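Local coordinates for lactate racemase apoprotein (Thermoanaerobacterium thermosaccharolyticum, PDB 2YJG) that interconverts the D- and L-isomers of lactate, working as a homodimer that needs a nickel pincer cofactor for activity, at residues I42-T53 / I247-A258; R75-L86 / V166-H174. All blocks are in the same frame, centred on the assembly; numbering follows the deposited sequence.

Overall arrangement
Contact 1 (42-53 / 247-258) and contact 2 (75-86 / 166-174) have centres about 12 Å apart and serve the same six-stranded mixed sheet. Along the chain they are nested: both segments of contact 2 fall inside the loop that contact 1 closes. Helix 39-48 lies on edge strand 247-253, while helix 79-91 lies over inner strand 164-170, and the two helices touch, Val43 and Leu47 meeting Leu85. Ile247 joins the layers from the strand side, packing on Pro78 and Thr82. Contact 1 is remote from the annotated sites; contact 2 runs from this common core to the probable cofactor site.

Contact 1 of 2, residues I42-T53 / I247-A258; sequences IVKRALENPIGT and IVNAFAGHSEKA
The carbonyl oxygen of Ala252 is approached by two groups of the other segment. Ile51 N donates a straight hydrogen bond of 2.7 Å to Ala252 O, in the carbonyl plane, and the CA of Pro50 adds a CA-H...O contact. Ile51 O in turn accepts from His254 N at 2.9 Å, so that Ile51 and Gly253 form a single beta bridge where the chain has left helix 42-48. The Ile51 side chain reaches over the start of the next helix: CD1 touches Ala258 and the edge of the Phe251 ring, while CG2 rests near the backbone of Lys257. Thr53 sets its methyl CG2 3.5 Å from His254 N. His254 itself caps that helix, ND1 accepting from the backbone N of both Glu256 and Lys257.

Helix 42-48 lies nearly along strand 247-253, 26° apart, at an axis distance of 6.7 Å. Small residues make this close approach possible: Ala46 CB sits 3.8 Å from Ala250 CB and almost as near to Ala252 CB. Ile42 lays CG2, placed anti to its own backbone N, against Asn249 and Ala250, with CD1 reaching the Val248 carbonyl. Val43 CG2 meets Ile247 CD1 at 3.7 Å, the two side chains crossing at about a right angle. One water links the two segments, accepting from Arg45 NE and donating to Ile42 O and Ala250 O; a second accepts from Ala252 N and donates to Asn49 O.

On its inner side strand 247-253 pairs antiparallel with strand 233-241, and a classic beta bulge sets Val248 and Asn249 both opposite Val240. Helix 79-91 flanks the pair, taking Leu47 on Leu86, while Phe251 and Ile51 lean on Lys261 of helix 257-270.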
loop_
_atom_site.group_PDB
_atom_site.type_symbol
_atom_site.label_atom_id
_atom_site.label_comp_id
_atom_site.label_asym_id
_atom_site.label_seq_id
_atom_site.Cartn_x
_atom_site.Cartn_y
_atom_site.Cartn_z
ATOM N N ILE A 42 -19.399 15.185 -12.206
ATOM C CA ILE A 42 -19.857 14.396 -13.368
ATOM C C ILE A 42 -20.172 12.997 -12.888
ATOM O O ILE A 42 -21.194 12.426 -13.241
ATOM C CB ILE A 42 -18.787 14.375 -14.468
ATOM C CG1 ILE A 42 -18.720 15.732 -15.144
ATOM C CG2 ILE A 42 -19.094 13.306 -15.464
ATOM C CD1 ILE A 42 -17.628 15.824 -16.099
ATOM N N VAL A 43 -19.274 12.444 -12.066
ATOM C CA VAL A 43 -19.453 11.128 -11.487
ATOM C C VAL A 43 -20.721 11.043 -10.617
ATOM O O VAL A 43 -21.545 10.179 -10.833
ATOM C CB VAL A 43 -18.198 10.633 -10.711
ATOM C CG1 VAL A 43 -18.466 9.268 -10.098
ATOM C CG2 VAL A 43 -17.005 10.594 -11.649
ATOM N N LYS A 44 -20.913 11.973 -9.682
ATOM C CA LYS A 44 -22.117 11.958 -8.842
ATOM C C LYS A 44 -23.409 12.048 -9.663
ATOM O O LYS A 44 -24.387 11.358 -9.376
ATOM C CB LYS A 44 -22.095 13.100 -7.833
ATOM C CG LYS A 44 -21.138 12.969 -6.668
ATOM C CD LYS A 44 -21.807 12.213 -5.513
ATOM C CE LYS A 44 -23.091 12.889 -4.960
ATOM N NZ LYS A 44 -24.339 11.974 -4.674
ATOM N N ARG A 45 -23.420 12.891 -10.685
ATOM C CA ARG A 45 -24.580 12.980 -11.573
ATOM C C ARG A 45 -24.942 11.610 -12.126
ATOM O O ARG A 45 -26.109 11.221 -12.111
ATOM C CB ARG A 45 -24.325 13.980 -12.734
ATOM C CG ARG A 45 -25.494 14.194 -13.708
ATOM C CD ARG A 45 -25.140 15.108 -14.903
ATOM N NE ARG A 45 -24.095 14.528 -15.747
ATOM C CZ ARG A 45 -23.618 15.048 -16.883
ATOM N NH1 ARG A 45 -24.108 16.182 -17.385
ATOM N NH2 ARG A 45 -22.644 14.401 -17.535
ATOM N N ALA A 46 -23.942 10.883 -12.622
ATOM C CA ALA A 46 -24.166 9.517 -13.114
ATOM C C ALA A 46 -24.767 8.647 -12.049
ATOM O O ALA A 46 -25.730 7.941 -12.285
ATOM C CB ALA A 46 -22.841 8.877 -13.582
ATOM N N LEU A 47 -24.118 8.617 -10.886
ATOM C CA LEU A 47 -24.580 7.787 -9.786
ATOM C C LEU A 47 -26.008 8.191 -9.353
ATOM O O LEU A 47 -26.832 7.325 -9.031
ATOM C CB LEU A 47 -23.621 7.866 -8.599
ATOM C CG LEU A 47 -22.224 7.233 -8.842
ATOM C CD1 LEU A 47 -21.298 7.595 -7.640
ATOM C CD2 LEU A 47 -22.291 5.723 -9.110
ATOM N N GLU A 48 -26.291 9.490 -9.375
ATOM C CA GLU A 48 -27.613 9.957 -8.951
ATOM C C GLU A 48 -28.724 9.697 -10.022
ATOM O O GLU A 48 -29.919 9.823 -9.739
ATOM C CB GLU A 48 -27.535 11.428 -8.592
ATOM C CG GLU A 48 -26.745 11.829 -7.274
ATOM C CD GLU A 48 -26.378 13.319 -7.220
ATOM O OE1 GLU A 48 -26.979 14.156 -7.941
ATOM O OE2 GLU A 48 -25.483 13.691 -6.452
ATOM N N ASN A 49 -28.332 9.266 -11.236
ATOM C CA ASN A 49 -29.228 9.130 -12.384
ATOM C C ASN A 49 -28.877 7.822 -13.100
ATOM O O ASN A 49 -28.412 7.834 -14.293
ATOM C CB ASN A 49 -29.062 10.344 -13.300
ATOM C CG ASN A 49 -29.535 11.652 -12.624
ATOM O OD1 ASN A 49 -30.736 11.928 -12.591
ATOM N ND2 ASN A 49 -28.590 12.457 -12.104
ATOM N N PRO A 50 -29.056 6.681 -12.385
ATOM C CA PRO A 50 -28.683 5.409 -12.935
ATOM C C PRO A 50 -29.539 5.043 -14.158
ATOM O O PRO A 50 -30.728 5.379 -14.230
ATOM C CB PRO A 50 -28.924 4.421 -11.794
ATOM C CG PRO A 50 -29.886 5.192 -10.795
ATOM C CD PRO A 50 -29.554 6.592 -10.994
ATOM N N ILE A 51 -28.914 4.396 -15.122
ATOM C CA ILE A 51 -29.588 3.964 -16.327
ATOM C C ILE A 51 -30.020 2.512 -16.189
ATOM O O ILE A 51 -29.197 1.599 -16.234
ATOM C CB ILE A 51 -28.670 4.126 -17.570
ATOM C CG1 ILE A 51 -28.300 5.602 -17.785
ATOM C CG2 ILE A 51 -29.320 3.509 -18.796
ATOM C CD1 ILE A 51 -26.846 5.786 -18.369
ATOM N N GLY A 52 -31.321 2.252 -16.033
ATOM C CA GLY A 52 -31.774 0.854 -16.093
ATOM C C GLY A 52 -31.760 0.070 -14.768
ATOM O O GLY A 52 -32.024 -1.119 -14.769
ATOM N N THR A 53 -31.413 0.737 -13.674
ATOM C CA THR A 53 -31.433 0.171 -12.304
ATOM C C THR A 53 -31.747 1.199 -11.260
ATOM O O THR A 53 -31.728 2.399 -11.502
ATOM C CB THR A 53 -30.058 -0.446 -11.830
ATOM O OG1 THR A 53 -29.065 0.594 -11.654
ATOM C CG2 THR A 53 -29.588 -1.456 -12.759
ATOM N N ILE A 247 -11.913 13.099 -16.451
ATOM C CA ILE A 247 -13.277 12.619 -16.677
ATOM C C ILE A 247 -14.052 13.718 -17.346
ATOM O O ILE A 247 -14.043 14.844 -16.833
ATOM C CB ILE A 247 -13.995 12.215 -15.353
ATOM C CG1 ILE A 247 -13.282 10.996 -14.752
ATOM C CG2 ILE A 247 -15.488 11.930 -15.579
ATOM C CD1 ILE A 247 -13.698 10.667 -13.284
ATOM N N VAL A 248 -14.680 13.401 -18.481
ATOM C CA VAL A 248 -15.546 14.329 -19.250
ATOM C C VAL A 248 -17.016 13.916 -19.328
ATOM O O VAL A 248 -17.914 14.731 -19.649
ATOM C CB VAL A 248 -14.968 14.614 -20.649
ATOM C CG1 VAL A 248 -13.638 15.289 -20.537
ATOM C CG2 VAL A 248 -14.865 13.328 -21.470
ATOM N N ASN A 249 -17.300 12.664 -19.013
ATOM C CA ASN A 249 -18.642 12.148 -18.868
ATOM C C ASN A 249 -18.563 10.841 -18.054
ATOM O O ASN A 249 -17.494 10.248 -17.877
ATOM C CB ASN A 249 -19.286 11.881 -20.242
ATOM C CG ASN A 249 -20.825 12.084 -20.279
ATOM O OD1 ASN A 249 -21.545 12.059 -19.270
ATOM N ND2 ASN A 249 -21.324 12.246 -21.480
ATOM N N ALA A 250 -19.722 10.373 -17.672
ATOM C CA ALA A 250 -19.897 9.208 -16.836
ATOM C C ALA A 250 -21.291 8.645 -16.941
ATOM O O ALA A 250 -22.294 9.411 -17.089
ATOM C CB ALA A 250 -19.552 9.552 -15.367
ATOM N N PHE A 251 -21.359 7.311 -16.884
ATOM C CA PHE A 251 -22.559 6.525 -17.087
ATOM C C PHE A 251 -22.589 5.428 -16.028
ATOM O O PHE A 251 -21.614 4.706 -15.877
ATOM C CB PHE A 251 -22.561 5.913 -18.506
ATOM C CG PHE A 251 -22.379 6.922 -19.566
ATOM C CD1 PHE A 251 -21.123 7.378 -19.886
ATOM C CD2 PHE A 251 -23.511 7.518 -20.211
ATOM C CE1 PHE A 251 -20.933 8.388 -20.846
ATOM C CE2 PHE A 251 -23.310 8.492 -21.164
ATOM C CZ PHE A 251 -22.011 8.929 -21.481
ATOM N N ALA A 252 -23.734 5.269 -15.367
ATOM C CA ALA A 252 -23.895 4.365 -14.263
ATOM C C ALA A 252 -25.221 3.641 -14.357
ATOM O O ALA A 252 -26.224 4.227 -14.844
ATOM C CB ALA A 252 -23.794 5.150 -12.937
ATOM N N GLY A 253 -25.234 2.404 -13.866
ATOM C CA GLY A 253 -26.434 1.585 -13.731
ATOM C C GLY A 253 -26.276 0.210 -14.306
ATOM O O GLY A 253 -25.273 -0.457 -14.051
ATOM N N HIS A 254 -27.257 -0.229 -15.109
ATOM C CA HIS A 254 -27.336 -1.576 -15.624
ATOM C C HIS A 254 -26.078 -1.874 -16.439
ATOM O O HIS A 254 -25.613 -0.999 -17.203
ATOM C CB HIS A 254 -28.570 -1.662 -16.501
ATOM C CG HIS A 254 -28.882 -3.020 -17.011
ATOM N ND1 HIS A 254 -28.226 -3.598 -18.080
ATOM C CD2 HIS A 254 -29.861 -3.888 -16.654
ATOM C CE1 HIS A 254 -28.743 -4.790 -18.311
ATOM N NE2 HIS A 254 -29.731 -4.993 -17.452
ATOM N N SER A 255 -25.504 -3.046 -16.240
ATOM C CA SER A 255 -24.153 -3.294 -16.785
ATOM C C SER A 255 -24.114 -3.242 -18.317
ATOM O O SER A 255 -23.082 -2.916 -18.912
ATOM C CB SER A 255 -23.568 -4.599 -16.258
ATOM O OG SER A 255 -23.993 -5.719 -17.005
ATOM N N GLU A 256 -25.232 -3.575 -18.947
ATOM C CA GLU A 256 -25.399 -3.432 -20.381
ATOM C C GLU A 256 -25.952 -2.058 -20.779
ATOM O O GLU A 256 -25.368 -1.402 -21.613
ATOM C CB GLU A 256 -26.242 -4.608 -20.993
ATOM C CG GLU A 256 -26.004 -4.716 -22.467
ATOM C CD GLU A 256 -26.539 -5.995 -23.177
ATOM O OE1 GLU A 256 -27.033 -6.936 -22.522
ATOM O OE2 GLU A 256 -26.406 -6.036 -24.438
ATOM N N LYS A 257 -27.099 -1.626 -20.247
ATOM C CA LYS A 257 -27.742 -0.422 -20.736
ATOM C C LYS A 257 -26.899 0.824 -20.473
ATOM O O LYS A 257 -26.891 1.734 -21.300
ATOM C CB LYS A 257 -29.157 -0.275 -20.141
ATOM C CG LYS A 257 -30.119 -1.374 -20.628
ATOM C CD LYS A 257 -31.494 -1.303 -19.916
ATOM C CE LYS A 257 -32.442 -2.463 -20.245
ATOM N NZ LYS A 257 -31.755 -3.732 -19.972
ATOM N N ALA A 258 -26.246 0.923 -19.296
ATOM C CA ALA A 258 -25.400 2.073 -18.984
ATOM C C ALA A 258 -24.159 2.104 -19.886
ATOM O O ALA A 258 -23.790 3.162 -20.316
ATOM C CB ALA A 258 -24.989 2.144 -17.491
HETATM O O HOH W 1 -22.653 12.340 -15.750
HETATM O O HOH W 2 -25.701 7.523 -15.350
#

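Contact 2 of 2, residues R75-L86 / V166-H174; sequences RPVPSRITLPLL and VAEGFIEPH. With SO4 (sulfate ion), chain D; SO4 (sulfate ion), chain E.
Helix 79-86 runs roughly antiparallel to strand 166-170, at 156° with the axes 10.0 Å apart, and the preceding loop comes closer, Val77 being the residue nearest Phe170. Glu168 points from the strand toward the helix. Its CG stands between the backbone N and the carbonyl carbon (chi1 66°), and the extended chain beyond delivers the carboxylate to two hydroxyls of the helix's first turns. Ser79 OG donates to Glu168 OE2 at 2.7 Å, from the syn side and tilted somewhat out of the carboxylate plane. Thr82 OG1 donates to Glu168 OE1 at 2.5 Å, an unusually short length that may partly be coordinate error and should carry no weight. Thr70 OG1 also bonds OE2, so three hydroxyls grip this buried carboxylate. Leu83 and Leu86 close around it, Leu83 CG lying 3.5 Å from Glu168 OE2.

The arrangement is that of an alpha/beta layer: strand 164-170 is an inner strand, hydrogen-bonded to parallel strands 66-71 and 233-241, and the loop leading into the helix passes over its C-terminal end, where the probable cofactor site begins. There Phe170 packs its ring against the loop. Pro76 CG lies over one face, a CH-pi contact 4.1 Å from the Phe170 centroid, while Val77 CG2 touches CD1.

Arg75, a cofactor-binding residue by similarity, holds its guanidinium 59° from the Phe170 ring plane; NH2 is modelled implausibly close to the ring edge, so this approach is doubtful in detail. At the edge of the guanidinium, Arg75 NH2 makes a long, weak salt bridge of 3.5 Å to Glu172 OE2. Arg75 NE gives a straight 3.3 Å bond to O2 of the chain E sulfate, probably from the crystallisation liquor and also held by Gly181 N.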
loop_
_atom_site.group_PDB
_atom_site.type_symbol
_atom_site.label_atom_id
_atom_site.label_comp_id
_atom_site.label_asym_id
_atom_site.label_seq_id
_atom_site.Cartn_x
_atom_site.Cartn_y
_atom_site.Cartn_z
ATOM N N ARG A 75 -4.455 0.389 -16.863
ATOM C CA ARG A 75 -5.585 1.079 -17.482
ATOM C C ARG A 75 -5.648 2.467 -16.876
ATOM O O ARG A 75 -5.257 2.657 -15.718
ATOM C CB ARG A 75 -6.905 0.323 -17.254
ATOM C CG ARG A 75 -6.899 -1.142 -17.698
ATOM C CD ARG A 75 -6.421 -1.397 -19.119
ATOM N NE ARG A 75 -7.383 -0.906 -20.119
ATOM C CZ ARG A 75 -7.108 -0.095 -21.161
ATOM N NH1 ARG A 75 -5.875 0.368 -21.425
ATOM N NH2 ARG A 75 -8.098 0.256 -21.971
ATOM N N PRO A 76 -6.112 3.454 -17.643
ATOM C CA PRO A 76 -6.173 4.834 -17.144
ATOM C C PRO A 76 -7.386 5.231 -16.309
ATOM O O PRO A 76 -7.671 6.431 -16.180
ATOM C CB PRO A 76 -6.134 5.646 -18.439
ATOM C CG PRO A 76 -6.902 4.835 -19.369
ATOM C CD PRO A 76 -6.520 3.382 -19.056
ATOM N N VAL A 77 -8.088 4.268 -15.723
ATOM C CA VAL A 77 -9.237 4.577 -14.882
ATOM C C VAL A 77 -8.828 5.501 -13.702
ATOM O O VAL A 77 -7.895 5.216 -12.937
ATOM C CB VAL A 77 -9.931 3.303 -14.375
ATOM C CG1 VAL A 77 -11.132 3.666 -13.546
ATOM C CG2 VAL A 77 -10.301 2.369 -15.514
ATOM N N PRO A 78 -9.491 6.654 -13.574
ATOM C CA PRO A 78 -9.136 7.626 -12.556
ATOM C C PRO A 78 -9.732 7.245 -11.213
ATOM O O PRO A 78 -10.605 7.927 -10.685
ATOM C CB PRO A 78 -9.735 8.929 -13.077
ATOM C CG PRO A 78 -10.900 8.513 -13.889
ATOM C CD PRO A 78 -10.573 7.141 -14.453
ATOM N N SER A 79 -9.259 6.141 -10.651
ATOM C CA SER A 79 -9.923 5.578 -9.485
ATOM C C SER A 79 -9.797 6.368 -8.192
ATOM O O SER A 79 -10.582 6.149 -7.273
ATOM C CB SER A 79 -9.496 4.121 -9.280
ATOM O OG SER A 79 -9.767 3.331 -10.425
ATOM N N ARG A 80 -8.789 7.242 -8.072
ATOM C CA ARG A 80 -8.727 8.130 -6.914
ATOM C C ARG A 80 -9.997 8.979 -6.813
ATOM O O ARG A 80 -10.360 9.435 -5.762
ATOM C CB ARG A 80 -7.480 9.044 -6.980
ATOM C CG ARG A 80 -6.166 8.356 -6.812
ATOM C CD ARG A 80 -5.008 9.204 -7.437
ATOM N NE ARG A 80 -3.666 8.611 -7.243
ATOM C CZ ARG A 80 -2.928 8.687 -6.121
ATOM N NH1 ARG A 80 -3.378 9.303 -5.039
ATOM N NH2 ARG A 80 -1.718 8.115 -6.069
ATOM N N ILE A 81 -10.649 9.239 -7.941
ATOM C CA ILE A 81 -11.850 10.034 -7.946
ATOM C C ILE A 81 -13.078 9.131 -7.808
ATOM O O ILE A 81 -13.960 9.357 -6.967
ATOM C CB ILE A 81 -11.957 10.863 -9.206
ATOM C CG1 ILE A 81 -10.851 11.956 -9.233
ATOM C CG2 ILE A 81 -13.373 11.450 -9.260
ATOM C CD1 ILE A 81 -10.645 12.628 -10.599
ATOM N N THR A 82 -13.104 8.066 -8.590
ATOM C CA THR A 82 -14.314 7.261 -8.730
ATOM C C THR A 82 -14.571 6.312 -7.565
ATOM O O THR A 82 -15.700 6.206 -7.117
ATOM C CB THR A 82 -14.272 6.437 -10.029
ATOM O OG1 THR A 82 -13.070 5.674 -10.050
ATOM C CG2 THR A 82 -14.362 7.352 -11.274
ATOM N N LEU A 83 -13.532 5.651 -7.053
ATOM C CA LEU A 83 -13.738 4.703 -5.940
ATOM C C LEU A 83 -14.321 5.317 -4.653
ATOM O O LEU A 83 -15.251 4.725 -4.102
ATOM C CB LEU A 83 -12.474 3.919 -5.672
ATOM C CG LEU A 83 -12.222 2.831 -6.716
ATOM C CD1 LEU A 83 -10.849 2.185 -6.472
ATOM C CD2 LEU A 83 -13.414 1.732 -6.717
ATOM N N PRO A 84 -13.805 6.495 -4.188
ATOM C CA PRO A 84 -14.443 7.057 -2.995
ATOM C C PRO A 84 -15.919 7.381 -3.188
ATOM O O PRO A 84 -16.716 7.330 -2.223
ATOM C CB PRO A 84 -13.667 8.335 -2.753
ATOM C CG PRO A 84 -12.317 8.062 -3.220
ATOM C CD PRO A 84 -12.536 7.205 -4.482
ATOM N N LEU A 85 -16.284 7.784 -4.392
ATOM C CA LEU A 85 -17.684 8.163 -4.646
ATOM C C LEU A 85 -18.539 6.928 -4.746
ATOM O O LEU A 85 -19.667 6.904 -4.263
ATOM C CB LEU A 85 -17.785 9.010 -5.911
ATOM C CG LEU A 85 -17.151 10.394 -5.843
ATOM C CD1 LEU A 85 -17.074 10.987 -7.239
ATOM C CD2 LEU A 85 -17.920 11.246 -4.882
ATOM N N LEU A 86 -17.983 5.842 -5.292
ATOM C CA LEU A 86 -18.732 4.572 -5.248
ATOM C C LEU A 86 -18.897 4.007 -3.826
ATOM O O LEU A 86 -19.984 3.524 -3.437
ATOM C CB LEU A 86 -18.008 3.526 -6.106
ATOM C CG LEU A 86 -18.195 3.563 -7.621
ATOM C CD1 LEU A 86 -17.093 2.691 -8.264
ATOM C CD2 LEU A 86 -19.579 3.031 -8.034
ATOM N N VAL A 166 -20.401 -5.252 -8.331
ATOM C CA VAL A 166 -20.360 -3.971 -8.999
ATOM C C VAL A 166 -19.051 -3.886 -9.814
ATOM O O VAL A 166 -18.052 -4.517 -9.452
ATOM C CB VAL A 166 -20.403 -2.832 -7.922
ATOM C CG1 VAL A 166 -20.151 -1.506 -8.510
ATOM C CG2 VAL A 166 -21.740 -2.810 -7.269
ATOM N N ALA A 167 -19.013 -3.025 -10.819
ATOM C CA ALA A 167 -17.720 -2.738 -11.512
ATOM C C ALA A 167 -17.615 -1.296 -11.924
ATOM O O ALA A 167 -18.640 -0.647 -12.228
ATOM C CB ALA A 167 -17.590 -3.580 -12.755
ATOM N N GLU A 168 -16.374 -0.814 -11.977
ATOM C CA GLU A 168 -16.094 0.442 -12.570
ATOM C C GLU A 168 -15.159 0.236 -13.749
ATOM O O GLU A 168 -14.547 -0.827 -13.930
ATOM C CB GLU A 168 -15.528 1.439 -11.588
ATOM C CG GLU A 168 -14.158 1.114 -11.020
ATOM C CD GLU A 168 -13.407 2.349 -10.511
ATOM O OE1 GLU A 168 -14.010 3.447 -10.476
ATOM O OE2 GLU A 168 -12.202 2.221 -10.155
ATOM N N GLY A 169 -15.070 1.250 -14.589
ATOM C CA GLY A 169 -14.267 1.121 -15.815
ATOM C C GLY A 169 -14.290 2.405 -16.620
ATOM O O GLY A 169 -14.802 3.432 -16.156
ATOM N N PHE A 170 -13.798 2.344 -17.856
ATOM C CA PHE A 170 -13.888 3.493 -18.782
ATOM C C PHE A 170 -14.217 2.981 -20.196
ATOM O O PHE A 170 -14.041 1.734 -20.512
ATOM C CB PHE A 170 -12.593 4.310 -18.781
ATOM C CG PHE A 170 -11.523 3.728 -19.578
ATOM C CD1 PHE A 170 -11.063 2.459 -19.333
ATOM C CD2 PHE A 170 -10.965 4.437 -20.598
ATOM C CE1 PHE A 170 -10.108 1.917 -20.144
ATOM C CE2 PHE A 170 -9.985 3.903 -21.360
ATOM C CZ PHE A 170 -9.574 2.647 -21.129
ATOM N N ILE A 171 -14.689 3.894 -21.034
ATOM C CA ILE A 171 -15.209 3.498 -22.350
ATOM C C ILE A 171 -14.449 4.212 -23.454
ATOM O O ILE A 171 -14.422 5.455 -23.471
ATOM C CB ILE A 171 -16.718 3.798 -22.491
ATOM C CG1 ILE A 171 -17.557 2.960 -21.582
ATOM C CG2 ILE A 171 -17.130 3.534 -23.963
ATOM C CD1 ILE A 171 -19.005 3.447 -21.388
ATOM N N GLU A 172 -13.814 3.485 -24.373
ATOM C CA GLU A 172 -13.119 4.087 -25.523
ATOM C C GLU A 172 -13.214 3.010 -26.620
ATOM O O GLU A 172 -13.537 1.852 -26.325
ATOM C CB GLU A 172 -11.650 4.402 -25.230
ATOM C CG GLU A 172 -10.777 3.121 -25.064
ATOM C CD GLU A 172 -9.322 3.409 -24.671
ATOM O OE1 GLU A 172 -8.976 4.591 -24.382
ATOM O OE2 GLU A 172 -8.549 2.412 -24.630
ATOM N N PRO A 173 -12.870 3.344 -27.866
ATOM C CA PRO A 173 -13.042 2.340 -28.890
ATOM C C PRO A 173 -12.057 1.222 -28.680
ATOM O O PRO A 173 -11.007 1.446 -28.101
ATOM C CB PRO A 173 -12.675 3.101 -30.167
ATOM C CG PRO A 173 -13.002 4.542 -29.839
ATOM C CD PRO A 173 -12.600 4.669 -28.443
ATOM N N HIS A 174 -12.370 0.047 -29.179
ATOM C CA HIS A 174 -11.429 -1.092 -29.127
ATOM C C HIS A 174 -11.513 -1.856 -30.427
ATOM O O HIS A 174 -12.636 -2.218 -30.907
ATOM C CB HIS A 174 -11.724 -1.966 -27.905
ATOM C CG HIS A 174 -10.847 -3.164 -27.821
ATOM N ND1 HIS A 174 -9.812 -3.303 -26.914
ATOM C CD2 HIS A 174 -10.845 -4.288 -28.573
ATOM C CE1 HIS A 174 -9.217 -4.477 -27.123
ATOM N NE2 HIS A 174 -9.830 -5.080 -28.124
HETATM S S SO4 D . -0.505 9.184 -2.398
HETATM O O1 SO4 D . -1.818 9.731 -2.160
HETATM O O2 SO4 D . 0.587 10.025 -1.973
HETATM O O3 SO4 D . -0.327 7.889 -1.773
HETATM O O4 SO4 D . -0.330 8.910 -3.804
HETATM S S SO4 E . -11.064 -2.808 -20.198
HETATM O O1 SO4 E . -11.875 -3.429 -19.150
HETATM O O2 SO4 E . -10.555 -1.532 -19.638
HETATM O O3 SO4 E . -9.907 -3.618 -20.673
HETATM O O4 SO4 E . -11.987 -2.642 -21.270
#